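PDB 3KMI: putative membrane protein COG4129 from Clostridium difficile, which is of unknown function but probably exports aromatic acids across the cell membrane, the crystallised fragment being its helical C-terminal domain. Local coordinates for residues 106-111 / 158-163; 102-107 / 133-138; 113-118 / 165-170. One frame throughout, in Å; residues are numbered along the deposited sequence.

In the fold
Three long helices precede helix 103-117, which takes part in all three contacts. Contact 2 comes off its N-terminal turns and closes the shortest loop, back from helix 124-140 after the chain has reversed direction. Contact 1 starts from the same part of the chain, sharing H106 and I107, but closes a longer loop to helix 148-176. Contact 3 joins those same two helices seven residues further on, so its segments alternate with those of contact 1 and also with those of contact 2. Contacts 1 and 2 touch through L161 and L135. Together the three contacts tie the last three helices of this all-helical domain into one bundle.

Contact 1 of 3, residues 106-111 / 158-163; sequences HILSAF and FLCLTE
Knobs-into-holes packing between two helices running in parallel is what L108 illustrates here, with C160 and L161 as its partners in the segment 158-163. The leucine reaches out from helix 103-117 toward helix 148-176, and its two methyl groups divide the work. CD1 meets CD2 of L161 at 3.6 Å, whereas CD2 lies 3.8 Å from CB of C160. L157 and L164, one turn to each side along the same helix, also touch L108, completing the four-residue socket that defines a knob.

The torsions explain how each group arrives. In L108, CG is anti to the backbone N (chi1 176°), which carries the fork outward across the gap. L161 sets off differently: its CA–CB bond does not aim at the other helix, but with CG turned beside the backbone N (chi1 -58°) the end of the side chain swings nearer, and the two leucines slide past each other in opposite directions instead of abutting end on. C160 offers mainly its methylene; SG is somewhat further away, 4.3 Å from CD2 of L108. All three residues are buried, and the contact between them is apolar throughout. With CA of L108 and CA of L161 8.3 Å apart, the backbones come near enough for leucine and cysteine side chains to meet.

I32 of helix 7-33 also packs on L108, while L161 leans on L132 and M136 of helix 124-140. Helix 148-176 turns its far flank to helix 68-95, where OE1 of E163 is hydrogen-bonded to ND2 of N90, and to the second subunit, whose Y94 is hydrogen-bonded through OH to OG1 of T162.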
ATOM      1  N   HIS A 106      21.794  -1.123   0.600  1.00  4.18           N
ATOM      2  CA  HIS A 106      22.499   0.159   0.516  1.00  4.87           C
ATOM      3  C   HIS A 106      22.038   0.959  -0.723  1.00  6.59           C
ATOM      4  O   HIS A 106      21.880   2.156  -0.642  1.00  7.64           O
ATOM      5  CB  HIS A 106      24.011  -0.076   0.471  1.00  4.19           C
ATOM      6  CG  HIS A 106      24.612  -0.450   1.792  1.00  2.25           C
ATOM      7  ND1 HIS A 106      24.807   0.469   2.805  1.00  3.21           N
ATOM      8  CD2 HIS A 106      25.125  -1.620   2.243  1.00  2.23           C
ATOM      9  CE1 HIS A 106      25.388  -0.124   3.832  1.00  3.16           C
ATOM     10  NE2 HIS A 106      25.592  -1.393   3.517  1.00  2.11           N
ATOM     11  N   ILE A 107      21.799   0.290  -1.846  1.00  6.98           N
ATOM     12  CA  ILE A 107      21.349   0.965  -3.074  1.00  8.16           C
ATOM     13  C   ILE A 107      19.898   1.489  -2.898  1.00  8.46           C
ATOM     14  O   ILE A 107      19.579   2.606  -3.317  1.00  7.86           O
ATOM     15  CB  ILE A 107      21.507   0.042  -4.305  1.00  8.31           C
ATOM     16  CG1 ILE A 107      22.991  -0.049  -4.694  1.00  9.48           C
ATOM     17  CG2 ILE A 107      20.670   0.538  -5.533  1.00  8.01           C
ATOM     18  CD1 ILE A 107      23.309  -1.262  -5.535  1.00 14.74           C
ATOM     19  N   LEU A 108      19.050   0.671  -2.270  1.00  8.05           N
ATOM     20  CA  LEU A 108      17.694   1.063  -1.931  1.00  7.87           C
ATOM     21  C   LEU A 108      17.707   2.296  -1.021  1.00  7.80           C
ATOM     22  O   LEU A 108      16.964   3.275  -1.230  1.00  7.98           O
ATOM     23  CB  LEU A 108      16.951  -0.088  -1.224  1.00  8.06           C
ATOM     24  CG  LEU A 108      15.558   0.361  -0.772  1.00  8.77           C
ATOM     25  CD1 LEU A 108      14.728   0.702  -2.020  1.00 11.74           C
ATOM     26  CD2 LEU A 108      14.881  -0.676   0.103  1.00 12.46           C
ATOM     27  N   SER A 109      18.522   2.237   0.013  1.00  6.57           N
ATOM     28  CA  SER A 109      18.629   3.360   0.910  1.00  7.65           C
ATOM     29  C   SER A 109      19.074   4.655   0.189  1.00  7.35           C
ATOM     30  O   SER A 109      18.491   5.723   0.412  1.00  6.86           O
ATOM     31  CB  SER A 109      19.615   3.027   2.012  1.00  8.59           C
ATOM     32  OG  SER A 109      19.831   4.157   2.818  1.00  8.70           O
ATOM     33  N   ALA A 110      20.067   4.547  -0.695  1.00  5.67           N
ATOM     34  CA  ALA A 110      20.513   5.698  -1.487  1.00  6.32           C
ATOM     35  C   ALA A 110      19.357   6.245  -2.330  1.00  6.19           C
ATOM     36  O   ALA A 110      19.155   7.457  -2.419  1.00  6.74           O
ATOM     37  CB  ALA A 110      21.710   5.304  -2.384  1.00  6.01           C
ATOM     38  N   PHE A 111      18.585   5.349  -2.913  1.00  5.45           N
ATOM     39  CA  PHE A 111      17.449   5.742  -3.783  1.00  6.52           C
ATOM     40  C   PHE A 111      16.347   6.477  -2.979  1.00  6.70           C
ATOM     41  O   PHE A 111      15.793   7.486  -3.438  1.00  7.11           O
ATOM     42  CB  PHE A 111      16.896   4.511  -4.518  1.00  6.50           C
ATOM     43  CG  PHE A 111      15.736   4.811  -5.454  1.00  8.76           C
ATOM     44  CD1 PHE A 111      15.869   5.742  -6.487  1.00  9.11           C
ATOM     45  CD2 PHE A 111      14.534   4.122  -5.323  1.00 10.81           C
ATOM     46  CE1 PHE A 111      14.777   6.011  -7.365  1.00 10.75           C
ATOM     47  CE2 PHE A 111      13.451   4.375  -6.185  1.00 12.15           C
ATOM     48  CZ  PHE A 111      13.576   5.337  -7.198  1.00 12.11           C
ATOM     49  N   PHE A 158      12.120  -6.238  -1.809  0.50  9.77           N
ATOM     50  CA  PHE A 158      11.233  -6.127  -2.966  0.50 10.30           C
ATOM     51  C   PHE A 158       9.867  -5.520  -2.596  0.50  9.97           C
ATOM     52  O   PHE A 158       9.265  -4.792  -3.397  0.50 10.37           O
ATOM     53  CB  PHE A 158      11.046  -7.480  -3.658  0.50 10.43           C
ATOM     54  CG  PHE A 158      10.541  -7.362  -5.062  0.50 10.60           C
ATOM     55  CD1 PHE A 158      11.419  -7.090  -6.105  0.50 10.27           C
ATOM     56  CD2 PHE A 158       9.197  -7.502  -5.341  0.50 11.30           C
ATOM     57  CE1 PHE A 158      10.964  -6.961  -7.398  0.50 10.94           C
ATOM     58  CE2 PHE A 158       8.727  -7.381  -6.637  0.50 12.19           C
ATOM     59  CZ  PHE A 158       9.616  -7.115  -7.670  0.50 12.91           C
ATOM     60  N   LEU A 159       9.391  -5.820  -1.390  1.00  9.22           N
ATOM     61  CA  LEU A 159       8.134  -5.222  -0.892  1.00  9.67           C
ATOM     62  C   LEU A 159       8.272  -3.713  -0.695  1.00  9.24           C
ATOM     63  O   LEU A 159       7.281  -2.960  -0.870  1.00  8.62           O
ATOM     64  CB  LEU A 159       7.658  -5.889   0.412  1.00  8.38           C
ATOM     65  CG  LEU A 159       7.193  -7.350   0.367  1.00  8.19           C
ATOM     66  CD1 LEU A 159       7.452  -8.035   1.693  1.00  6.18           C
ATOM     67  CD2 LEU A 159       5.759  -7.443  -0.045  1.00  7.02           C
ATOM     68  N   CYS A 160       9.477  -3.291  -0.304  1.00  9.93           N
ATOM     69  CA  CYS A 160       9.808  -1.841  -0.259  1.00  9.92           C
ATOM     70  C   CYS A 160       9.625  -1.145  -1.615  1.00 11.41           C
ATOM     71  O   CYS A 160       9.045  -0.063  -1.679  1.00 11.66           O
ATOM     72  CB  CYS A 160      11.208  -1.635   0.264  1.00  9.81           C
ATOM     73  SG  CYS A 160      11.301  -1.976   2.029  1.00 11.21           S
ATOM     74  N   LEU A 161      10.093  -1.786  -2.693  1.00 11.14           N
ATOM     75  CA  LEU A 161       9.948  -1.229  -4.042  1.00 11.93           C
ATOM     76  C   LEU A 161       8.480  -1.076  -4.432  1.00 11.38           C
ATOM     77  O   LEU A 161       8.094  -0.079  -5.083  1.00 11.74           O
ATOM     78  CB  LEU A 161      10.692  -2.083  -5.090  1.00 11.52           C
ATOM     79  CG  LEU A 161      12.193  -2.250  -4.844  1.00 12.01           C
ATOM     80  CD1 LEU A 161      12.839  -2.968  -6.010  1.00 15.18           C
ATOM     81  CD2 LEU A 161      12.827  -0.898  -4.626  1.00 13.71           C
ATOM     82  N   THR A 162       7.654  -2.038  -4.011  1.00 11.08           N
ATOM     83  CA  THR A 162       6.217  -1.940  -4.247  1.00 10.46           C
ATOM     84  C   THR A 162       5.643  -0.689  -3.614  1.00  9.31           C
ATOM     85  O   THR A 162       4.907   0.055  -4.260  1.00 10.00           O
ATOM     86  CB  THR A 162       5.460  -3.203  -3.765  1.00 10.77           C
ATOM     87  OG1 THR A 162       5.919  -4.329  -4.533  1.00 10.86           O
ATOM     88  CG2 THR A 162       4.014  -3.041  -3.998  1.00 11.17           C
ATOM     89  N   GLU A 163       5.975  -0.459  -2.359  1.00  8.56           N
ATOM     90  CA  GLU A 163       5.477   0.715  -1.628  1.00  9.61           C
ATOM     91  C   GLU A 163       6.014   2.010  -2.259  1.00  8.61           C
ATOM     92  O   GLU A 163       5.266   2.978  -2.473  1.00  8.85           O
ATOM     93  CB  GLU A 163       5.864   0.641  -0.141  1.00  8.61           C
ATOM     94  CG  GLU A 163       5.194  -0.518   0.596  1.00 10.23           C
ATOM     95  CD  GLU A 163       3.656  -0.452   0.574  1.00 10.26           C
ATOM     96  OE1 GLU A 163       3.048   0.643   0.686  1.00  8.41           O
ATOM     97  OE2 GLU A 163       3.043  -1.526   0.443  1.00 14.79           O
TER

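Contact 2 of 3, residues 102-107 / 133-138; sequences PPQAHI and KRLMIS
I107 and L135 supply the apolar half of this antiparallel pairing, Q104 and S138 the polar half. CD1 of L135 sits 3.6 Å from CG2 of I107, the two side chains crossing at a slant. The same methyl also lies 3.3 Å from NE2 of Q104, so the amide end passes closely alongside the leucine, the two running in opposite senses.

The polar link is made through water. NE2 of Q104 gives a hydrogen bond to a water molecule at 2.9 Å, and that water is in turn hydrogen-bonded to OG of S138 at 2.8 Å. NE2 and OG are themselves 3.8 Å apart, so the water bridges a gap that the two side chains do not close directly. A bend at chi2 (-56°) folds the glutamine back and brings its amide within reach of both L135 and S138.

The axes of the helical pieces 103-107 and 133-138 stand 11.7 Å apart at 174°. P102 occupies the N-cap position of helix 103-117. L135 is buried against L161 of helix 148-176, which also receives M136, a selenomethionine, while A105 packs on L157 of that helix and on I32 of helix 7-33.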
ATOM      1  N   PRO A 102      22.677  -5.827   2.887  1.00  6.61           N
ATOM      2  CA  PRO A 102      23.522  -6.170   1.707  1.00  6.34           C
ATOM      3  C   PRO A 102      23.657  -4.983   0.698  1.00  5.64           C
ATOM      4  O   PRO A 102      23.001  -3.975   0.878  1.00  5.29           O
ATOM      5  CB  PRO A 102      22.767  -7.342   1.084  1.00  6.52           C
ATOM      6  CG  PRO A 102      21.349  -7.109   1.471  1.00  5.91           C
ATOM      7  CD  PRO A 102      21.432  -6.616   2.895  1.00  6.78           C
ATOM      8  N   PRO A 103      24.516  -5.099  -0.338  1.00  5.62           N
ATOM      9  CA  PRO A 103      24.704  -3.990  -1.252  1.00  5.50           C
ATOM     10  C   PRO A 103      23.413  -3.469  -1.838  1.00  5.52           C
ATOM     11  O   PRO A 103      23.262  -2.273  -1.931  1.00  5.54           O
ATOM     12  CB  PRO A 103      25.582  -4.602  -2.352  1.00  4.89           C
ATOM     13  CG  PRO A 103      26.396  -5.545  -1.627  1.00  6.38           C
ATOM     14  CD  PRO A 103      25.474  -6.182  -0.632  1.00  5.79           C
ATOM     15  N   GLN A 104      22.482  -4.350  -2.201  1.00  5.13           N
ATOM     16  CA  GLN A 104      21.188  -3.904  -2.764  1.00  6.29           C
ATOM     17  C   GLN A 104      20.334  -3.084  -1.778  1.00  5.45           C
ATOM     18  O   GLN A 104      19.594  -2.202  -2.193  1.00  4.22           O
ATOM     19  CB  GLN A 104      20.391  -5.092  -3.305  1.00  7.28           C
ATOM     20  CG  GLN A 104      20.925  -5.703  -4.612  1.00 11.05           C
ATOM     21  CD  GLN A 104      21.045  -4.687  -5.759  1.00 18.52           C
ATOM     22  OE1 GLN A 104      22.093  -4.585  -6.409  1.00 25.09           O
ATOM     23  NE2 GLN A 104      19.979  -3.938  -6.007  1.00 20.06           N
ATOM     24  N   ALA A 105      20.455  -3.386  -0.481  1.00  3.73           N
ATOM     25  CA  ALA A 105      19.832  -2.575   0.579  1.00  3.09           C
ATOM     26  C   ALA A 105      20.464  -1.192   0.654  1.00  2.79           C
ATOM     27  O   ALA A 105      19.764  -0.195   0.757  1.00  2.97           O
ATOM     28  CB  ALA A 105      19.925  -3.308   1.961  1.00  2.00           C
ATOM     29  N   HIS A 106      21.794  -1.123   0.600  1.00  4.18           N
ATOM     30  CA  HIS A 106      22.499   0.159   0.516  1.00  4.87           C
ATOM     31  C   HIS A 106      22.038   0.959  -0.723  1.00  6.59           C
ATOM     32  O   HIS A 106      21.880   2.156  -0.642  1.00  7.64           O
ATOM     33  CB  HIS A 106      24.011  -0.076   0.471  1.00  4.19           C
ATOM     34  CG  HIS A 106      24.612  -0.450   1.792  1.00  2.25           C
ATOM     35  ND1 HIS A 106      24.807   0.469   2.805  1.00  3.21           N
ATOM     36  CD2 HIS A 106      25.125  -1.620   2.243  1.00  2.23           C
ATOM     37  CE1 HIS A 106      25.388  -0.124   3.832  1.00  3.16           C
ATOM     38  NE2 HIS A 106      25.592  -1.393   3.517  1.00  2.11           N
ATOM     39  N   ILE A 107      21.799   0.290  -1.846  1.00  6.98           N
ATOM     40  CA  ILE A 107      21.349   0.965  -3.074  1.00  8.16           C
ATOM     41  C   ILE A 107      19.898   1.489  -2.898  1.00  8.46           C
ATOM     42  O   ILE A 107      19.579   2.606  -3.317  1.00  7.86           O
ATOM     43  CB  ILE A 107      21.507   0.042  -4.305  1.00  8.31           C
ATOM     44  CG1 ILE A 107      22.991  -0.049  -4.694  1.00  9.48           C
ATOM     45  CG2 ILE A 107      20.670   0.538  -5.533  1.00  8.01           C
ATOM     46  CD1 ILE A 107      23.309  -1.262  -5.535  1.00 14.74           C
ATOM     47  N   LYS A 133      12.005   0.971 -11.571  1.00 12.56           N
ATOM     48  CA  LYS A 133      11.814  -0.212 -12.388  1.00 14.34           C
ATOM     49  C   LYS A 133      13.176  -0.884 -12.646  1.00 14.16           C
ATOM     50  O   LYS A 133      13.295  -2.113 -12.613  1.00 14.40           O
ATOM     51  CB  LYS A 133      11.094   0.140 -13.696  1.00 14.99           C
ATOM     52  CG  LYS A 133      10.685  -1.092 -14.508  1.00 18.42           C
ATOM     53  CD  LYS A 133      10.239  -0.725 -15.909  1.00 22.41           C
ATOM     54  CE  LYS A 133      10.195  -1.974 -16.828  1.00 24.42           C
ATOM     55  NZ  LYS A 133       9.539  -3.092 -16.087  1.00 26.32           N
ATOM     56  N   ARG A 134      14.209  -0.070 -12.873  1.00 14.06           N
ATOM     57  CA  ARG A 134      15.551  -0.598 -13.047  1.00 13.79           C
ATOM     58  C   ARG A 134      16.069  -1.357 -11.810  1.00 13.80           C
ATOM     59  O   ARG A 134      16.718  -2.410 -11.946  1.00 12.95           O
ATOM     60  CB  ARG A 134      16.512   0.506 -13.506  1.00 14.14           C
ATOM     61  CG  ARG A 134      16.287   0.939 -14.967  1.00 15.11           C
ATOM     62  CD  ARG A 134      17.554   1.636 -15.551  1.00 19.39           C
ATOM     63  NE  ARG A 134      17.964   2.742 -14.678  1.00 18.19           N
ATOM     64  CZ  ARG A 134      17.487   3.987 -14.754  1.00 19.30           C
ATOM     65  NH1 ARG A 134      16.600   4.314 -15.691  1.00 21.46           N
ATOM     66  NH2 ARG A 134      17.914   4.915 -13.907  1.00 16.62           N
ATOM     67  N   LEU A 135      15.747  -0.862 -10.613  1.00 13.31           N
ATOM     68  CA  LEU A 135      16.158  -1.524  -9.382  1.00 14.06           C
ATOM     69  C   LEU A 135      15.386  -2.836  -9.149  1.00 15.20           C
ATOM     70  O   LEU A 135      15.946  -3.791  -8.622  1.00 15.40           O
ATOM     71  CB  LEU A 135      15.984  -0.589  -8.177  1.00 13.85           C
ATOM     72  CG  LEU A 135      16.484  -1.103  -6.814  1.00 14.21           C
ATOM     73  CD1 LEU A 135      17.956  -1.445  -6.826  1.00 14.70           C
ATOM     74  CD2 LEU A 135      16.216  -0.078  -5.706  1.00 14.21           C
HETATM   75  N   MSE A 136      14.104  -2.862  -9.525  1.00 16.22           N
HETATM   76  CA  MSE A 136      13.284  -4.083  -9.444  1.00 17.12           C
HETATM   77  C   MSE A 136      13.896  -5.155 -10.351  1.00 17.58           C
HETATM   78  O   MSE A 136      14.071  -6.301  -9.932  1.00 17.35           O
HETATM   79  CB  MSE A 136      11.811  -3.833  -9.852  1.00 17.22           C
HETATM   80  CG  MSE A 136      10.978  -2.873  -8.962  1.00 19.97           C
HETATM   81 SE   MSE A 136       9.041  -2.923  -9.343  0.40 24.96          SE
HETATM   82  CE  MSE A 136       8.380  -1.784  -7.850  1.00 21.49           C
ATOM     83  N   ILE A 137      14.225  -4.778 -11.589  1.00 17.79           N
ATOM     84  CA  ILE A 137      14.821  -5.732 -12.545  1.00 18.47           C
ATOM     85  C   ILE A 137      16.170  -6.237 -12.030  1.00 19.10           C
ATOM     86  O   ILE A 137      16.473  -7.425 -12.142  1.00 18.75           O
ATOM     87  CB  ILE A 137      14.972  -5.138 -13.985  1.00 18.73           C
ATOM     88  CG1 ILE A 137      13.600  -4.845 -14.608  1.00 18.82           C
ATOM     89  CG2 ILE A 137      15.812  -6.082 -14.917  1.00 18.38           C
ATOM     90  CD1 ILE A 137      13.683  -4.041 -15.922  1.00 22.18           C
ATOM     91  N   SER A 138      16.955  -5.334 -11.440  1.00 19.90           N
ATOM     92  CA  SER A 138      18.296  -5.666 -10.953  1.00 20.76           C
ATOM     93  C   SER A 138      18.232  -6.575  -9.737  1.00 20.73           C
ATOM     94  O   SER A 138      19.005  -7.520  -9.635  1.00 20.79           O
ATOM     95  CB  SER A 138      19.110  -4.397 -10.652  1.00 21.35           C
ATOM     96  OG  SER A 138      20.200  -4.653  -9.776  1.00 22.48           O
TER
HETATM   97  O   HOH W   1      20.874  -2.425  -8.261  1.00 24.87           O

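Contact 3 of 3, residues 113-118 / 165-170; sequences HKIGYT and KQFLVN
The phenyl ring of F167 is met obliquely by I115, whose CG2 comes 3.9 Å from CE2. V21 of helix 7-33 also packs on the F167 side chain. Two other flat groups stand on the flank of helix 148-176 that faces helix 68-95, one turn apart: NE2 of Q166 donates to OD1 of N170 at 3.2 Å. The acceptor lies almost in the glutamine's amide plane, yet the donor stands well above the asparagine's carbonyl plane (59°), so the two amides are steeply turned against each other.

I115 meets L168 as well, with CD1 3.9 Å from CD2 of the leucine. The isoleucine thus spreads its branches: CG2, anti to the backbone N, faces both the ring and the leucine, while CG1, set beside that N (chi1 -63°), carries CD1 to L168. As in the leucine pair one heptad earlier, L168 starts off to one side and only its end turns inward.

Helix 103-117 finishes here, and OG1 of T118 donates to O of K114 at 2.6 Å, holding the first non-helical residue against the last turn. K114 forms a salt bridge with E131 of helix 124-140, and L168 packs on L128 and L129 of that helix. L25 of helix 7-33 touches I115, and Q84 of helix 68-95 is hydrogen-bonded to the N170 side chain and to the F167 carbonyl.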
ATOM      1  N   HIS A 113      16.891   8.161  -0.114  1.00  6.87           N
ATOM      2  CA  HIS A 113      17.491   9.495   0.133  1.00  9.05           C
ATOM      3  C   HIS A 113      17.336  10.425  -1.054  1.00  7.98           C
ATOM      4  O   HIS A 113      17.030  11.611  -0.894  1.00  8.10           O
ATOM      5  CB  HIS A 113      18.983   9.410   0.475  1.00  8.94           C
ATOM      6  CG  HIS A 113      19.260   9.075   1.910  1.00 15.91           C
ATOM      7  ND1 HIS A 113      19.993   7.973   2.289  1.00 20.23           N
ATOM      8  CD2 HIS A 113      18.928   9.711   3.061  1.00 19.45           C
ATOM      9  CE1 HIS A 113      20.072   7.923   3.609  1.00 18.07           C
ATOM     10  NE2 HIS A 113      19.427   8.962   4.102  1.00 19.22           N
ATOM     11  N   LYS A 114      17.583   9.897  -2.243  1.00  7.34           N
ATOM     12  CA  LYS A 114      17.478  10.678  -3.455  1.00  7.67           C
ATOM     13  C   LYS A 114      16.054  11.192  -3.554  1.00  7.45           C
ATOM     14  O   LYS A 114      15.811  12.386  -3.805  1.00  8.30           O
ATOM     15  CB  LYS A 114      17.867   9.849  -4.684  1.00  6.19           C
ATOM     16  CG  LYS A 114      17.724  10.589  -6.015  1.00  8.44           C
ATOM     17  CD  LYS A 114      18.128   9.680  -7.152  1.00 11.41           C
ATOM     18  CE  LYS A 114      18.182  10.379  -8.506  1.00 11.18           C
ATOM     19  NZ  LYS A 114      18.685   9.391  -9.516  1.00  8.85           N
ATOM     20  N   ILE A 115      15.107  10.298  -3.356  1.00  7.85           N
ATOM     21  CA  ILE A 115      13.686  10.677  -3.391  1.00  8.69           C
ATOM     22  C   ILE A 115      13.395  11.764  -2.323  1.00  8.83           C
ATOM     23  O   ILE A 115      12.749  12.787  -2.599  1.00  9.72           O
ATOM     24  CB  ILE A 115      12.738   9.458  -3.197  1.00  9.13           C
ATOM     25  CG1 ILE A 115      12.877   8.424  -4.345  1.00  9.06           C
ATOM     26  CG2 ILE A 115      11.273   9.963  -3.035  1.00  9.85           C
ATOM     27  CD1 ILE A 115      12.083   7.078  -4.113  1.00 11.84           C
ATOM     28  N   GLY A 116      13.838  11.530  -1.103  1.00  9.28           N
ATOM     29  CA  GLY A 116      13.545  12.455  -0.025  1.00  9.09           C
ATOM     30  C   GLY A 116      14.061  13.864  -0.271  1.00  8.45           C
ATOM     31  O   GLY A 116      13.448  14.838   0.184  1.00 10.29           O
ATOM     32  N   TYR A 117      15.186  13.996  -0.981  1.00  7.24           N
ATOM     33  CA  TYR A 117      15.851  15.312  -1.161  1.00  7.69           C
ATOM     34  C   TYR A 117      15.630  16.008  -2.491  1.00  8.26           C
ATOM     35  O   TYR A 117      16.083  17.152  -2.672  1.00  7.36           O
ATOM     36  CB  TYR A 117      17.375  15.193  -0.909  1.00  7.40           C
ATOM     37  CG  TYR A 117      17.679  15.039   0.564  1.00  7.94           C
ATOM     38  CD1 TYR A 117      17.605  16.143   1.423  1.00  7.84           C
ATOM     39  CD2 TYR A 117      17.996  13.811   1.102  1.00  9.87           C
ATOM     40  CE1 TYR A 117      17.844  16.015   2.777  1.00 10.12           C
ATOM     41  CE2 TYR A 117      18.251  13.684   2.451  1.00  9.66           C
ATOM     42  CZ  TYR A 117      18.169  14.779   3.271  1.00 11.51           C
ATOM     43  OH  TYR A 117      18.453  14.646   4.612  1.00 11.27           O
ATOM     44  N   THR A 118      14.963  15.320  -3.420  1.00  8.32           N
ATOM     45  CA  THR A 118      14.781  15.862  -4.754  1.00  9.83           C
ATOM     46  C   THR A 118      13.444  16.587  -4.858  1.00 10.59           C
ATOM     47  O   THR A 118      12.377  15.994  -4.637  1.00 10.56           O
ATOM     48  CB  THR A 118      14.885  14.746  -5.854  1.00  9.80           C
ATOM     49  OG1 THR A 118      16.160  14.088  -5.761  1.00 11.23           O
ATOM     50  CG2 THR A 118      14.745  15.341  -7.267  1.00 11.77           C
ATOM     51  N   LYS A 165       6.784   2.597  -5.348  1.00  9.91           N
ATOM     52  CA  LYS A 165       6.150   2.940  -6.619  1.00  9.81           C
ATOM     53  C   LYS A 165       4.907   3.777  -6.348  1.00  9.53           C
ATOM     54  O   LYS A 165       4.695   4.806  -6.977  1.00  9.61           O
ATOM     55  CB  LYS A 165       5.781   1.688  -7.428  1.00  9.10           C
ATOM     56  CG  LYS A 165       5.354   1.982  -8.854  1.00 10.08           C
ATOM     57  CD  LYS A 165       5.063   0.673  -9.602  1.00 11.13           C
ATOM     58  CE  LYS A 165       4.685   0.903 -11.046  1.00 12.09           C
ATOM     59  NZ  LYS A 165       4.567  -0.407 -11.707  1.00 12.29           N
ATOM     60  N   GLN A 166       4.080   3.323  -5.412  1.00 10.24           N
ATOM     61  CA  GLN A 166       2.880   4.093  -5.070  1.00  9.69           C
ATOM     62  C   GLN A 166       3.229   5.434  -4.441  1.00  9.11           C
ATOM     63  O   GLN A 166       2.584   6.408  -4.741  1.00  9.00           O
ATOM     64  CB  GLN A 166       1.913   3.328  -4.182  1.00 10.25           C
ATOM     65  CG  GLN A 166       0.536   4.055  -4.182  1.00 13.70           C
ATOM     66  CD  GLN A 166      -0.077   4.232  -5.612  1.00 18.51           C
ATOM     67  OE1 GLN A 166      -0.169   3.275  -6.401  1.00 19.95           O
ATOM     68  NE2 GLN A 166      -0.514   5.455  -5.919  1.00 20.03           N
ATOM     69  N   PHE A 167       4.266   5.487  -3.593  1.00  9.59           N
ATOM     70  CA  PHE A 167       4.767   6.771  -3.081  1.00  9.02           C
ATOM     71  C   PHE A 167       5.099   7.782  -4.193  1.00  9.85           C
ATOM     72  O   PHE A 167       4.726   8.970  -4.120  1.00  9.58           O
ATOM     73  CB  PHE A 167       6.013   6.551  -2.200  1.00  9.79           C
ATOM     74  CG  PHE A 167       6.471   7.795  -1.499  1.00  9.90           C
ATOM     75  CD1 PHE A 167       6.018   8.076  -0.212  1.00  9.63           C
ATOM     76  CD2 PHE A 167       7.324   8.713  -2.146  1.00  9.12           C
ATOM     77  CE1 PHE A 167       6.410   9.196   0.441  1.00  8.18           C
ATOM     78  CE2 PHE A 167       7.714   9.859  -1.518  1.00  8.64           C
ATOM     79  CZ  PHE A 167       7.263  10.110  -0.201  1.00  9.01           C
ATOM     80  N   LEU A 168       5.766   7.319  -5.243  1.00  8.78           N
ATOM     81  CA  LEU A 168       6.165   8.213  -6.326  1.00  9.54           C
ATOM     82  C   LEU A 168       4.970   8.622  -7.172  1.00  9.79           C
ATOM     83  O   LEU A 168       4.915   9.752  -7.636  1.00  9.98           O
ATOM     84  CB  LEU A 168       7.259   7.590  -7.219  1.00  8.52           C
ATOM     85  CG  LEU A 168       8.649   7.436  -6.571  1.00  8.33           C
ATOM     86  CD1 LEU A 168       9.544   6.447  -7.366  1.00  4.94           C
ATOM     87  CD2 LEU A 168       9.380   8.807  -6.386  1.00  6.58           C
ATOM     88  N   VAL A 169       4.004   7.716  -7.331  1.00 10.45           N
ATOM     89  CA  VAL A 169       2.787   8.032  -8.082  1.00 11.06           C
ATOM     90  C   VAL A 169       2.033   9.119  -7.337  1.00 10.90           C
ATOM     91  O   VAL A 169       1.502  10.062  -7.966  1.00 10.37           O
ATOM     92  CB  VAL A 169       1.903   6.783  -8.299  1.00 11.56           C
ATOM     93  CG1 VAL A 169       0.489   7.162  -8.814  1.00 12.16           C
ATOM     94  CG2 VAL A 169       2.610   5.805  -9.238  1.00  9.72           C
ATOM     95  N   ASN A 170       1.990   8.968  -6.014  1.00 10.10           N
ATOM     96  CA  ASN A 170       1.329   9.916  -5.114  1.00 11.31           C
ATOM     97  C   ASN A 170       2.013  11.281  -5.121  1.00 11.00           C
ATOM     98  O   ASN A 170       1.350  12.322  -5.143  1.00 11.81           O
ATOM     99  CB  ASN A 170       1.270   9.385  -3.656  1.00 10.57           C
ATOM    100  CG  ASN A 170       0.190   8.327  -3.452  1.00 12.11           C
ATOM    101  OD1 ASN A 170      -0.705   8.186  -4.265  1.00  8.85           O
ATOM    102  ND2 ASN A 170       0.283   7.569  -2.358  1.00  8.55           N
TER